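Local coordinates for fucolectin-related protein (Streptococcus pneumoniae, PDB 2WMF) that probably hydrolyses host blood-group carbohydrate antigens, as the catalytic module of a family 98 glycoside hydrolase linked to fucose utilization, at residues W100-L105 against P130-E135; L39-L44 against H176-D181; T253-T258 against T463-A468; Y267-E272 against T489-L494; D218-D223 against G355-D360. All coordinates share one frame; numbering follows the deposited sequence.

Interaction 1 (W100-L105 against P130-E135); sequences WYVKML and PEWLDE
Trp-132 supplies most of the contact, pushing the benzene end of its indole against Tyr-101 and, more loosely, Val-102. The reach comes from its first torsion: with CG anti to the backbone N (chi1 178°), the ring extends across to helix 95-111, although the nearest CA atoms of the two segments, those of Tyr-101 and Leu-133, are 10.3 Å apart. Its CH2 is the leading atom, 3.4 Å from Tyr-101 CD2 and 3.7 Å from Tyr-101 CB. The two side chains cross at about a right angle, whereas the ring planes are inclined at 44° with centroids 5.5 Å apart, an oblique aromatic pair. Val-102 CG2 lies 4.4 Å from Trp-132 CZ2, marking the less buried margin. The phenol hydroxyl of Tyr-101 hydrogen-bonds to the carbonyl of Val-118 on strand 115-121, which ties the ring to the barrel wall. Such apolar packing between successive outer helices, 95-111 and 130-139, over a parallel eight-stranded barrel belongs to the (beta/alpha)8, or TIM-barrel, fold.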
# COMPACT_ATOMS: atom_id res chain seq x y z
N TRP A 100 -27.83 -0.01 10.17
CA TRP A 100 -27.07 0.12 8.93
C TRP A 100 -26.18 -1.09 8.71
O TRP A 100 -26.16 -1.63 7.61
CB TRP A 100 -26.23 1.40 8.94
CG TRP A 100 -25.54 1.66 7.61
CD1 TRP A 100 -26.08 2.26 6.52
CD2 TRP A 100 -24.19 1.31 7.26
NE1 TRP A 100 -25.15 2.31 5.50
CE2 TRP A 100 -23.98 1.74 5.93
CE3 TRP A 100 -23.14 0.66 7.93
CZ2 TRP A 100 -22.76 1.55 5.26
CZ3 TRP A 100 -21.94 0.49 7.27
CH2 TRP A 100 -21.75 0.94 5.95
N TYR A 101 -25.43 -1.51 9.74
CA TYR A 101 -24.59 -2.71 9.61
C TYR A 101 -25.41 -3.93 9.15
O TYR A 101 -25.02 -4.63 8.24
CB TYR A 101 -23.92 -3.06 10.94
CG TYR A 101 -22.75 -2.17 11.38
CD1 TYR A 101 -21.76 -1.74 10.50
CD2 TYR A 101 -22.63 -1.81 12.72
CE1 TYR A 101 -20.70 -0.95 10.95
CE2 TYR A 101 -21.57 -1.01 13.17
CZ TYR A 101 -20.62 -0.59 12.27
OH TYR A 101 -19.58 0.18 12.75
N VAL A 102 -26.56 -4.12 9.80
CA VAL A 102 -27.45 -5.25 9.51
C VAL A 102 -28.03 -5.15 8.11
O VAL A 102 -28.03 -6.13 7.36
CB VAL A 102 -28.56 -5.40 10.59
CG1 VAL A 102 -29.63 -6.43 10.14
CG2 VAL A 102 -27.94 -5.79 11.95
N LYS A 103 -28.49 -3.97 7.73
CA LYS A 103 -28.93 -3.72 6.34
C LYS A 103 -27.87 -4.15 5.34
O LYS A 103 -28.15 -4.84 4.38
CB LYS A 103 -29.30 -2.23 6.14
CG LYS A 103 -29.71 -1.85 4.71
CD LYS A 103 -29.70 -0.33 4.55
CE LYS A 103 -29.84 0.10 3.10
NZ LYS A 103 -31.27 0.19 2.69
N MET A 104 -26.63 -3.70 5.55
CA MET A 104 -25.56 -4.00 4.62
C MET A 104 -25.15 -5.48 4.64
O MET A 104 -24.84 -6.06 3.60
CB MET A 104 -24.36 -3.07 4.87
CG MET A 104 -24.71 -1.61 4.63
SD MET A 104 -25.45 -1.22 3.02
CE MET A 104 -24.33 -1.93 1.82
N LEU A 105 -25.18 -6.08 5.82
CA LEU A 105 -24.92 -7.52 5.97
C LEU A 105 -25.97 -8.36 5.23
O LEU A 105 -25.62 -9.29 4.51
CB LEU A 105 -24.87 -7.91 7.43
CG LEU A 105 -23.54 -7.53 8.18
CD1 LEU A 105 -23.73 -7.58 9.68
CD2 LEU A 105 -22.37 -8.44 7.72
N PRO A 130 -18.82 -6.44 21.91
CA PRO A 130 -18.30 -7.70 21.35
C PRO A 130 -19.36 -8.81 21.20
O PRO A 130 -19.32 -9.58 20.25
CB PRO A 130 -17.22 -8.12 22.36
CG PRO A 130 -16.77 -6.84 23.00
CD PRO A 130 -17.99 -5.96 23.04
N GLU A 131 -20.29 -8.88 22.15
CA GLU A 131 -21.40 -9.83 22.06
C GLU A 131 -22.25 -9.64 20.77
O GLU A 131 -22.69 -10.62 20.13
CB GLU A 131 -22.25 -9.67 23.31
CG GLU A 131 -21.52 -10.01 24.65
CD GLU A 131 -20.51 -8.95 25.20
OE1 GLU A 131 -20.46 -7.77 24.75
OE2 GLU A 131 -19.73 -9.35 26.13
N TRP A 132 -22.49 -8.38 20.38
CA TRP A 132 -23.21 -8.06 19.14
C TRP A 132 -22.43 -8.52 17.92
O TRP A 132 -22.98 -9.11 16.99
CB TRP A 132 -23.53 -6.56 19.04
CG TRP A 132 -24.22 -6.14 17.77
CD1 TRP A 132 -25.56 -6.04 17.55
CD2 TRP A 132 -23.58 -5.76 16.54
NE1 TRP A 132 -25.80 -5.62 16.27
CE2 TRP A 132 -24.61 -5.45 15.62
CE3 TRP A 132 -22.25 -5.65 16.12
CZ2 TRP A 132 -24.35 -5.06 14.31
CZ3 TRP A 132 -22.00 -5.27 14.83
CH2 TRP A 132 -23.03 -4.96 13.94
N LEU A 133 -21.13 -8.28 17.91
CA LEU A 133 -20.31 -8.75 16.79
C LEU A 133 -20.33 -10.29 16.68
O LEU A 133 -20.43 -10.85 15.57
CB LEU A 133 -18.88 -8.25 16.95
CG LEU A 133 -17.89 -8.66 15.86
CD1 LEU A 133 -18.34 -8.13 14.51
CD2 LEU A 133 -16.44 -8.21 16.22
N ASP A 134 -20.20 -10.95 17.84
CA ASP A 134 -20.24 -12.42 17.94
C ASP A 134 -21.53 -12.95 17.24
O ASP A 134 -21.48 -13.84 16.39
CB ASP A 134 -20.16 -12.82 19.42
CG ASP A 134 -20.09 -14.33 19.65
OD1 ASP A 134 -20.98 -15.05 19.17
OD2 ASP A 134 -19.10 -14.76 20.26
N GLU A 135 -22.67 -12.31 17.55
CA GLU A 135 -23.97 -12.63 16.93
C GLU A 135 -23.94 -12.46 15.43
O GLU A 135 -24.47 -13.28 14.70
CB GLU A 135 -25.08 -11.76 17.54
CG GLU A 135 -25.39 -12.13 18.97
CD GLU A 135 -26.30 -11.11 19.68
OE1 GLU A 135 -26.62 -10.03 19.10
OE2 GLU A 135 -26.68 -11.39 20.85

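Interaction 2 (L39-L44 against H176-D181); sequences LLLSPL and HFIWHD
Leu-39 meets Ile-178 first, its CD2 methyl lying 4.4 Å from Ile-178 CD1, the looser of the two approaches to that methyl. Backbone hydrogen bonds from Leu-39 to Thr-288 and Tyr-290 place it beside strand 289-293, while those from Leu-40 to Tyr-73 and Ala-75 secure the other neighbour, strand 74-79. Leu-41 then carries the main apposition: its CD1 and Ile-178 CD1 are 4.0 Å apart, and the two side chains reach toward each other tip to tip. Strands 39-45 and 176-180 are the first and fifth of a closed parallel barrel of eight, the (beta/alpha)8 fold, and face one another across its interior. The distance from Leu-41 CA to Ile-178 CA, 10.8 Å, is far too long for strand pairing and is bridged by branched aliphatic groups. On Ile-178, CG1 stands anti to the carbonyl carbon (chi1 -55°) and the extended second torsion, -177°, sends CD1 onward to both leucines. On the facing strand, His-180 also directs its CB inward, and its ND1 is hydrogen-bonded to the carbonyl of Thr-211, a residue of the adjoining strand 207-212.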
# COMPACT_ATOMS: atom_id res chain seq x y z
N LEU A 39 -4.84 -9.95 -0.12
CA LEU A 39 -6.18 -9.42 0.03
C LEU A 39 -6.27 -7.95 -0.39
O LEU A 39 -5.46 -7.11 0.03
CB LEU A 39 -6.69 -9.56 1.50
CG LEU A 39 -8.09 -9.02 1.79
CD1 LEU A 39 -9.11 -9.89 1.01
CD2 LEU A 39 -8.44 -9.00 3.29
N LEU A 40 -7.21 -7.69 -1.31
CA LEU A 40 -7.51 -6.31 -1.75
C LEU A 40 -8.84 -5.89 -1.15
O LEU A 40 -9.86 -6.53 -1.41
CB LEU A 40 -7.55 -6.26 -3.29
CG LEU A 40 -8.00 -4.93 -3.93
CD1 LEU A 40 -6.87 -3.90 -3.73
CD2 LEU A 40 -8.34 -5.05 -5.43
N LEU A 41 -8.82 -4.80 -0.38
CA LEU A 41 -10.00 -4.20 0.17
C LEU A 41 -10.40 -2.95 -0.65
O LEU A 41 -9.57 -2.10 -0.96
CB LEU A 41 -9.80 -3.79 1.63
CG LEU A 41 -9.64 -4.95 2.63
CD1 LEU A 41 -9.05 -4.46 3.98
CD2 LEU A 41 -10.98 -5.65 2.84
N SER A 42 -11.68 -2.89 -0.99
CA SER A 42 -12.30 -1.75 -1.66
C SER A 42 -13.46 -1.25 -0.82
O SER A 42 -14.34 -2.02 -0.46
CB SER A 42 -12.75 -2.11 -3.07
OG SER A 42 -11.73 -2.75 -3.82
N PRO A 43 -13.45 0.05 -0.46
CA PRO A 43 -14.41 0.56 0.50
C PRO A 43 -15.67 1.25 -0.03
O PRO A 43 -15.63 1.97 -1.05
CB PRO A 43 -13.59 1.59 1.28
CG PRO A 43 -12.68 2.14 0.24
CD PRO A 43 -12.43 1.08 -0.78
N LEU A 44 -16.77 1.01 0.69
CA LEU A 44 -18.03 1.76 0.57
C LEU A 44 -18.33 2.49 1.91
O LEU A 44 -17.94 2.07 3.01
CB LEU A 44 -19.18 0.78 0.26
CG LEU A 44 -19.14 0.09 -1.12
CD1 LEU A 44 -20.19 -1.07 -1.18
CD2 LEU A 44 -19.27 1.08 -2.36
N HIS A 176 -10.80 -12.05 10.64
CA HIS A 176 -9.62 -11.15 10.79
C HIS A 176 -10.01 -9.78 11.39
O HIS A 176 -11.00 -9.19 11.01
CB HIS A 176 -8.94 -10.91 9.45
CG HIS A 176 -8.17 -12.10 8.94
ND1 HIS A 176 -8.73 -13.06 8.11
CD2 HIS A 176 -6.89 -12.47 9.16
CE1 HIS A 176 -7.81 -13.98 7.85
NE2 HIS A 176 -6.68 -13.64 8.47
N PHE A 177 -9.16 -9.32 12.30
CA PHE A 177 -9.20 -7.97 12.84
C PHE A 177 -8.08 -7.22 12.14
O PHE A 177 -6.90 -7.60 12.22
CB PHE A 177 -8.97 -7.98 14.35
CG PHE A 177 -9.12 -6.61 15.02
CD1 PHE A 177 -10.36 -6.18 15.44
CD2 PHE A 177 -8.03 -5.74 15.14
CE1 PHE A 177 -10.55 -4.94 16.03
CE2 PHE A 177 -8.18 -4.51 15.74
CZ PHE A 177 -9.43 -4.09 16.17
N ILE A 178 -8.46 -6.14 11.45
CA ILE A 178 -7.51 -5.35 10.62
C ILE A 178 -7.41 -3.94 11.21
O ILE A 178 -8.41 -3.21 11.25
CB ILE A 178 -7.92 -5.30 9.14
CG1 ILE A 178 -8.09 -6.73 8.60
CG2 ILE A 178 -6.88 -4.48 8.29
CD1 ILE A 178 -8.41 -6.80 7.12
N TRP A 179 -6.20 -3.59 11.65
CA TRP A 179 -5.95 -2.30 12.31
C TRP A 179 -5.04 -1.40 11.45
O TRP A 179 -3.87 -1.70 11.30
CB TRP A 179 -5.30 -2.51 13.70
CG TRP A 179 -5.28 -1.29 14.59
CD1 TRP A 179 -5.39 0.03 14.20
CD2 TRP A 179 -5.12 -1.28 16.01
NE1 TRP A 179 -5.31 0.85 15.29
CE2 TRP A 179 -5.13 0.08 16.41
CE3 TRP A 179 -4.96 -2.28 16.98
CZ2 TRP A 179 -5.02 0.45 17.76
CZ3 TRP A 179 -4.84 -1.93 18.30
CH2 TRP A 179 -4.86 -0.57 18.68
N HIS A 180 -5.60 -0.33 10.87
CA HIS A 180 -4.83 0.65 10.09
C HIS A 180 -4.50 1.84 10.98
O HIS A 180 -5.40 2.51 11.53
CB HIS A 180 -5.64 1.18 8.89
CG HIS A 180 -5.85 0.19 7.78
ND1 HIS A 180 -4.86 -0.15 6.88
CD2 HIS A 180 -6.97 -0.45 7.37
CE1 HIS A 180 -5.35 -0.99 5.98
NE2 HIS A 180 -6.63 -1.18 6.24
N ASP A 181 -3.21 2.15 11.11
CA ASP A 181 -2.78 3.30 11.92
C ASP A 181 -1.33 3.62 11.61
O ASP A 181 -0.72 2.98 10.75
CB ASP A 181 -3.05 3.06 13.43
CG ASP A 181 -4.03 4.03 14.02
OD1 ASP A 181 -4.00 5.21 13.59
OD2 ASP A 181 -4.86 3.60 14.88

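Interaction 3 (T253-T258 against T463-A468); sequences TNTFET and TPHTYA
Phe-256 meets His-465 and Pro-464 with the far end of its ring. Its CB starts out across the line between the segments, and CG, anti to the carbonyl carbon at chi1 -46°, turns the ring so that its end comes nearer. The ring centre is covered on one face by Thr-255 CG2, 3.6 Å above the plane. Farther out, CE1 is 3.8 Å from His-465 CE1; at the tip, CZ touches the same imidazole carbon and lies 4.1 Å from Pro-464 CB, which approaches at the ring's edge. The Phe-256 and His-465 planes are within 19° of parallel, yet their centroids are 5.7 Å apart, so they are slid past one another with little overlap. Thr-255 CG2 also lies 3.7 Å from His-465 CE1, placing one methyl against both rings. A type II turn from Asn-254 to Glu-257, closed by Glu-257 N to Asn-254 O at 2.9 Å, presents Thr-255 and Phe-256 together. The imidazole nitrogens are hydrogen-bonded elsewhere, ND1 to Arg-485 and NE2 to Ala-438 O; CE1 between them makes the contacts. Residues 253-258 and 463-468 thus meet through carbon packing, while Phe-256 N hydrogen-bonds to Asn-439 nearby.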
# COMPACT_ATOMS: atom_id res chain seq x y z
N THR A 253 -1.24 20.04 -5.56
CA THR A 253 -2.38 20.25 -6.46
C THR A 253 -2.17 19.47 -7.78
O THR A 253 -1.88 18.27 -7.74
CB THR A 253 -2.67 21.75 -6.62
OG1 THR A 253 -1.49 22.43 -7.06
CG2 THR A 253 -3.15 22.30 -5.29
N ASN A 254 -2.22 20.12 -8.94
CA ASN A 254 -1.90 19.43 -10.19
C ASN A 254 -0.47 18.91 -10.16
O ASN A 254 0.41 19.48 -9.49
CB ASN A 254 -2.10 20.39 -11.36
CG ASN A 254 -2.22 19.68 -12.70
OD1 ASN A 254 -2.23 18.45 -12.77
ND2 ASN A 254 -2.30 20.47 -13.77
N THR A 255 -0.18 17.85 -10.90
CA THR A 255 1.16 17.26 -10.84
C THR A 255 2.24 18.33 -11.14
O THR A 255 2.17 19.03 -12.16
CB THR A 255 1.31 16.10 -11.85
OG1 THR A 255 0.07 15.41 -11.93
CG2 THR A 255 2.44 15.13 -11.43
N PHE A 256 3.23 18.39 -10.23
CA PHE A 256 4.37 19.31 -10.28
C PHE A 256 4.07 20.80 -10.01
O PHE A 256 4.99 21.63 -9.99
CB PHE A 256 5.13 19.18 -11.59
CG PHE A 256 5.40 17.75 -12.02
CD1 PHE A 256 6.10 16.90 -11.17
CD2 PHE A 256 5.04 17.29 -13.28
CE1 PHE A 256 6.35 15.60 -11.52
CE2 PHE A 256 5.34 15.99 -13.67
CZ PHE A 256 6.01 15.14 -12.78
N GLU A 257 2.81 21.12 -9.80
CA GLU A 257 2.37 22.53 -9.68
C GLU A 257 2.66 23.08 -8.29
O GLU A 257 2.54 22.39 -7.27
CB GLU A 257 0.87 22.61 -9.99
CG GLU A 257 0.22 23.99 -9.89
CD GLU A 257 -1.26 23.89 -10.20
OE1 GLU A 257 -2.02 23.18 -9.48
OE2 GLU A 257 -1.65 24.53 -11.18
N THR A 258 3.05 24.35 -8.26
CA THR A 258 3.20 25.11 -7.00
C THR A 258 2.32 26.37 -7.06
O THR A 258 1.91 26.82 -8.14
CB THR A 258 4.64 25.51 -6.71
OG1 THR A 258 5.07 26.45 -7.71
CG2 THR A 258 5.59 24.31 -6.69
N THR A 463 11.15 8.33 -16.18
CA THR A 463 10.51 9.57 -15.82
C THR A 463 9.80 9.41 -14.49
O THR A 463 9.56 8.28 -14.03
CB THR A 463 9.49 10.06 -16.88
OG1 THR A 463 8.32 9.22 -16.89
CG2 THR A 463 10.10 10.15 -18.30
N PRO A 464 9.45 10.54 -13.84
CA PRO A 464 8.66 10.40 -12.64
C PRO A 464 7.40 9.55 -12.79
O PRO A 464 6.78 9.53 -13.84
CB PRO A 464 8.33 11.85 -12.26
CG PRO A 464 9.50 12.66 -12.80
CD PRO A 464 9.84 11.95 -14.11
N HIS A 465 7.04 8.86 -11.71
CA HIS A 465 5.81 8.05 -11.65
C HIS A 465 5.90 6.90 -12.68
O HIS A 465 4.93 6.57 -13.40
CB HIS A 465 4.56 8.91 -11.80
CG HIS A 465 4.66 10.16 -10.99
ND1 HIS A 465 4.52 11.42 -11.54
CD2 HIS A 465 4.97 10.34 -9.69
CE1 HIS A 465 4.70 12.32 -10.58
NE2 HIS A 465 5.00 11.69 -9.45
N THR A 466 7.09 6.30 -12.71
CA THR A 466 7.37 5.09 -13.48
C THR A 466 7.93 4.03 -12.54
O THR A 466 8.88 4.32 -11.80
CB THR A 466 8.40 5.32 -14.64
OG1 THR A 466 7.94 6.40 -15.45
CG2 THR A 466 8.51 4.07 -15.53
N TYR A 467 7.36 2.82 -12.59
CA TYR A 467 7.93 1.68 -11.92
C TYR A 467 8.21 0.56 -12.95
O TYR A 467 7.65 0.54 -14.07
CB TYR A 467 7.12 1.22 -10.72
CG TYR A 467 5.82 0.46 -11.02
CD1 TYR A 467 5.83 -0.90 -11.35
CD2 TYR A 467 4.58 1.09 -11.00
CE1 TYR A 467 4.63 -1.61 -11.59
CE2 TYR A 467 3.38 0.39 -11.23
CZ TYR A 467 3.40 -0.97 -11.53
OH TYR A 467 2.21 -1.66 -11.74
N ALA A 468 9.10 -0.34 -12.52
CA ALA A 468 9.49 -1.50 -13.34
C ALA A 468 9.75 -2.68 -12.45
O ALA A 468 10.20 -2.52 -11.28
CB ALA A 468 10.72 -1.17 -14.21

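Interaction 4 (Y267-E272 against T489-L494); sequences YASEPE and TAMWAL
Met-491 lays its thioether end along Ala-268 and Ser-269. Its CG is anti to the backbone N, the chain stays extended through chi2, and a bend at chi3, 58°, brings CE round to the loop. SD sits 3.8 Å from Ala-268 CB, while the terminal CE is 3.5 Å from Ser-269 OG and 3.7 Å from Ala-268 O. Next to it, Trp-492 makes the polar link: NE1 donates to Ser-269 OG across 2.9 Å. The N-H...O angle of 147° and an acceptor 18° out of the indole plane show a somewhat bent bond. Ser-269 CB lies in that plane, 4.0 Å from Trp-492 NE1, so the serine meets the indole at its nitrogen edge. The same hydroxyl is also hydrogen-bonded to the carbonyl of Arg-265, which gives it a partner on its own loop as well as on helix 489-493, and all four touching residues are buried. Arg-265 reinforces the join through NH1, hydrogen-bonded to the carbonyls of Met-491 and Leu-494. Helix 489-493 is thereby held over the loop that leads into helix 272-283, with helix 245-249 packing on Ser-269 through Trp-247 and helix 506-517 touching Met-491 through Trp-514.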
# COMPACT_ATOMS: atom_id res chain seq x y z
N TYR A 267 -7.02 15.19 -3.38
CA TYR A 267 -7.04 13.75 -3.12
C TYR A 267 -7.24 12.92 -4.39
O TYR A 267 -7.12 11.68 -4.38
CB TYR A 267 -8.02 13.35 -2.02
CG TYR A 267 -9.50 13.51 -2.25
CD1 TYR A 267 -10.15 12.97 -3.36
CD2 TYR A 267 -10.32 14.08 -1.24
CE1 TYR A 267 -11.55 13.08 -3.51
CE2 TYR A 267 -11.72 14.18 -1.38
CZ TYR A 267 -12.34 13.69 -2.51
OH TYR A 267 -13.72 13.75 -2.60
N ALA A 268 -7.55 13.61 -5.51
CA ALA A 268 -7.68 12.99 -6.82
C ALA A 268 -6.48 13.30 -7.73
O ALA A 268 -6.55 13.12 -8.96
CB ALA A 268 -9.05 13.40 -7.48
N SER A 269 -5.36 13.70 -7.10
CA SER A 269 -4.20 14.15 -7.82
C SER A 269 -2.88 13.39 -7.57
O SER A 269 -1.88 13.64 -8.24
CB SER A 269 -4.01 15.66 -7.61
OG SER A 269 -5.12 16.39 -8.13
N GLU A 270 -2.86 12.44 -6.64
CA GLU A 270 -1.66 11.59 -6.50
C GLU A 270 -1.56 10.72 -7.77
O GLU A 270 -2.54 10.03 -8.11
CB GLU A 270 -1.75 10.69 -5.28
CG GLU A 270 -0.53 9.78 -5.17
CD GLU A 270 -0.37 8.97 -3.90
OE1 GLU A 270 -0.99 9.29 -2.88
OE2 GLU A 270 0.46 7.98 -3.97
N PRO A 271 -0.42 10.76 -8.47
CA PRO A 271 -0.31 9.96 -9.71
C PRO A 271 -0.73 8.49 -9.51
O PRO A 271 -0.38 7.85 -8.50
CB PRO A 271 1.15 10.10 -10.09
CG PRO A 271 1.52 11.43 -9.55
CD PRO A 271 0.81 11.54 -8.24
N GLU A 272 -1.48 7.99 -10.47
CA GLU A 272 -2.00 6.60 -10.43
C GLU A 272 -0.90 5.57 -10.21
O GLU A 272 -1.00 4.69 -9.35
CB GLU A 272 -2.79 6.27 -11.70
CG GLU A 272 -4.12 7.05 -11.83
CD GLU A 272 -4.08 8.40 -12.48
OE1 GLU A 272 -2.99 9.06 -12.55
OE2 GLU A 272 -5.19 8.81 -12.96
N THR A 489 -5.03 18.40 -15.19
CA THR A 489 -5.26 19.82 -15.50
C THR A 489 -6.76 20.16 -15.67
O THR A 489 -7.23 21.17 -15.11
CB THR A 489 -4.46 20.24 -16.81
OG1 THR A 489 -3.06 19.99 -16.63
CG2 THR A 489 -4.70 21.72 -17.11
N ALA A 490 -7.52 19.34 -16.40
CA ALA A 490 -8.94 19.65 -16.60
C ALA A 490 -9.69 19.78 -15.26
O ALA A 490 -10.48 20.71 -15.05
CB ALA A 490 -9.61 18.63 -17.50
N MET A 491 -9.43 18.85 -14.34
CA MET A 491 -10.13 18.86 -13.08
C MET A 491 -9.78 20.15 -12.31
O MET A 491 -10.67 20.81 -11.70
CB MET A 491 -9.74 17.61 -12.27
CG MET A 491 -10.36 17.56 -10.88
SD MET A 491 -9.89 16.06 -10.00
CE MET A 491 -8.09 16.27 -10.02
N TRP A 492 -8.51 20.53 -12.36
CA TRP A 492 -8.04 21.73 -11.64
C TRP A 492 -8.54 23.01 -12.26
O TRP A 492 -8.52 24.03 -11.58
CB TRP A 492 -6.51 21.72 -11.48
CG TRP A 492 -6.08 20.81 -10.36
CD1 TRP A 492 -5.51 19.57 -10.46
CD2 TRP A 492 -6.28 21.06 -8.97
NE1 TRP A 492 -5.32 19.04 -9.19
CE2 TRP A 492 -5.79 19.94 -8.26
CE3 TRP A 492 -6.82 22.13 -8.24
CZ2 TRP A 492 -5.84 19.85 -6.89
CZ3 TRP A 492 -6.87 22.04 -6.88
CH2 TRP A 492 -6.34 20.92 -6.20
N ALA A 493 -8.96 22.96 -13.53
CA ALA A 493 -9.48 24.14 -14.26
C ALA A 493 -10.95 24.46 -13.97
O ALA A 493 -11.42 25.54 -14.33
CB ALA A 493 -9.20 24.01 -15.80
N LEU A 494 -11.66 23.57 -13.30
CA LEU A 494 -13.09 23.74 -13.08
C LEU A 494 -13.36 24.89 -12.13
O LEU A 494 -12.62 25.08 -11.17
CB LEU A 494 -13.68 22.46 -12.43
CG LEU A 494 -13.54 21.12 -13.14
CD1 LEU A 494 -14.20 20.01 -12.27
CD2 LEU A 494 -14.19 21.20 -14.49

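Interaction 5 (D218-D223 against G355-D360); sequences DDAGTD and GLYSND
Ala-220 provides the apolar part of the contact with Tyr-357 and Ser-358. Its CB is 4.1 Å from Ser-358 CB and 4.4 Å from Tyr-357 CE1, an oblique approach to the phenol ring. The backbones come within 6.9 Å at Ala-220 CA and Ser-358 CA, where the groups between them are a methyl and a CH2. Water adds a bridge: one molecule donates to Ala-220 O at 2.8 Å and lies 2.7 Å from Tyr-357 OH, in the plane of the tyrosine ring. That hydroxyl is also hydrogen-bonded to the backbone N of Leu-374. The helical partner is the first turn of helix 219-231, which follows barrel strand 207-212 of the (beta/alpha)8 domain; the other is a long loop between strands 337-340 and 376-377. Local hydrogen bonds shape both sides. Ser-358 OG, anti to its own N at chi1 179°, accepts from Asp-360 N at 3.2 Å to form an ST turn. On the helix, Thr-222 N and OG1 grip Asp-218 O from opposite faces of its carbonyl plane, the hydroxyl at 2.8 Å.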
# COMPACT_ATOMS: atom_id res chain seq x y z
N ASP A 218 6.66 9.96 9.59
CA ASP A 218 7.05 8.64 10.04
C ASP A 218 6.79 7.54 9.04
O ASP A 218 6.58 6.39 9.44
CB ASP A 218 6.35 8.27 11.36
CG ASP A 218 6.87 9.05 12.55
OD1 ASP A 218 7.82 9.85 12.40
OD2 ASP A 218 6.32 8.85 13.66
N ASP A 219 6.85 7.82 7.73
CA ASP A 219 6.52 6.75 6.75
C ASP A 219 7.50 5.55 6.80
O ASP A 219 7.07 4.39 6.71
CB ASP A 219 6.41 7.30 5.32
CG ASP A 219 5.13 8.10 5.09
OD1 ASP A 219 4.30 8.23 6.02
OD2 ASP A 219 4.93 8.56 3.93
N ALA A 220 8.80 5.84 6.92
CA ALA A 220 9.84 4.78 6.92
C ALA A 220 9.77 4.03 8.28
O ALA A 220 9.73 2.76 8.33
CB ALA A 220 11.24 5.37 6.65
N GLY A 221 9.71 4.78 9.37
CA GLY A 221 9.63 4.16 10.68
C GLY A 221 8.39 3.27 10.84
O GLY A 221 8.44 2.23 11.50
N THR A 222 7.28 3.70 10.25
CA THR A 222 6.04 2.97 10.41
C THR A 222 6.14 1.64 9.66
O THR A 222 5.73 0.60 10.17
CB THR A 222 4.78 3.78 9.99
OG1 THR A 222 4.64 4.95 10.83
CG2 THR A 222 3.46 2.94 10.09
N ASP A 223 6.64 1.69 8.43
CA ASP A 223 6.89 0.45 7.67
C ASP A 223 7.79 -0.50 8.46
O ASP A 223 7.57 -1.73 8.44
CB ASP A 223 7.52 0.75 6.34
CG ASP A 223 6.52 1.21 5.26
OD1 ASP A 223 5.31 1.15 5.48
OD2 ASP A 223 6.99 1.59 4.15
N GLY A 355 20.45 9.34 4.76
CA GLY A 355 21.65 8.63 4.34
C GLY A 355 21.55 7.18 4.04
O GLY A 355 22.46 6.60 3.46
N LEU A 356 20.42 6.56 4.42
CA LEU A 356 20.19 5.16 4.16
C LEU A 356 19.21 5.01 3.04
O LEU A 356 19.60 4.67 1.91
CB LEU A 356 19.68 4.39 5.43
CG LEU A 356 20.70 4.20 6.52
CD1 LEU A 356 20.00 3.70 7.80
CD2 LEU A 356 21.84 3.29 6.00
N TYR A 357 17.94 5.32 3.30
CA TYR A 357 16.97 5.07 2.28
C TYR A 357 15.72 5.90 2.21
O TYR A 357 14.89 5.68 1.33
CB TYR A 357 16.64 3.62 2.25
CG TYR A 357 15.87 3.00 3.40
CD1 TYR A 357 14.50 3.14 3.52
CD2 TYR A 357 16.51 2.15 4.30
CE1 TYR A 357 13.79 2.50 4.57
CE2 TYR A 357 15.79 1.50 5.34
CZ TYR A 357 14.45 1.67 5.43
OH TYR A 357 13.76 0.99 6.40
N SER A 358 15.58 6.87 3.11
CA SER A 358 14.53 7.86 2.97
C SER A 358 15.05 9.21 3.45
O SER A 358 15.40 9.37 4.65
CB SER A 358 13.25 7.52 3.76
OG SER A 358 12.28 8.56 3.58
N ASN A 359 15.06 10.18 2.53
CA ASN A 359 15.40 11.56 2.85
C ASN A 359 14.20 12.32 3.44
O ASN A 359 14.35 13.45 3.94
CB ASN A 359 15.89 12.31 1.59
CG ASN A 359 17.18 11.72 0.97
OD1 ASN A 359 17.35 11.76 -0.26
ND2 ASN A 359 18.08 11.23 1.81
N ASP A 360 12.99 11.72 3.35
CA ASP A 360 11.77 12.47 3.65
C ASP A 360 10.67 11.53 4.12
O ASP A 360 9.93 10.95 3.30
CB ASP A 360 11.27 13.19 2.40
CG ASP A 360 10.05 14.08 2.66
OD1 ASP A 360 9.55 14.16 3.80
OD2 ASP A 360 9.56 14.66 1.67
O HOH W 1 11.15 1.47 6.27

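From the N terminus, strand 39-45 opens interaction 2, which closes across the barrel interior on strand 176-180, 132 residues on from the end of segment 39-44. Interaction 1 falls wholly within that span, joining two outer helices, and its centre is about 17 Å from that of interaction 2. The remaining three open later and mutually cross: segments 218-223, 253-258 and 267-272 come in order, and their partners follow at 355-360, 463-468 and 489-494. Each of these ties the barrel portion to the C-terminal part. Interactions 3 and 4 adjoin, with centres about 12 Å apart and a probable hydrogen bond from Asn-254 to Thr-489; Thr-222 of interaction 5 packs on Asp-181 of interaction 2.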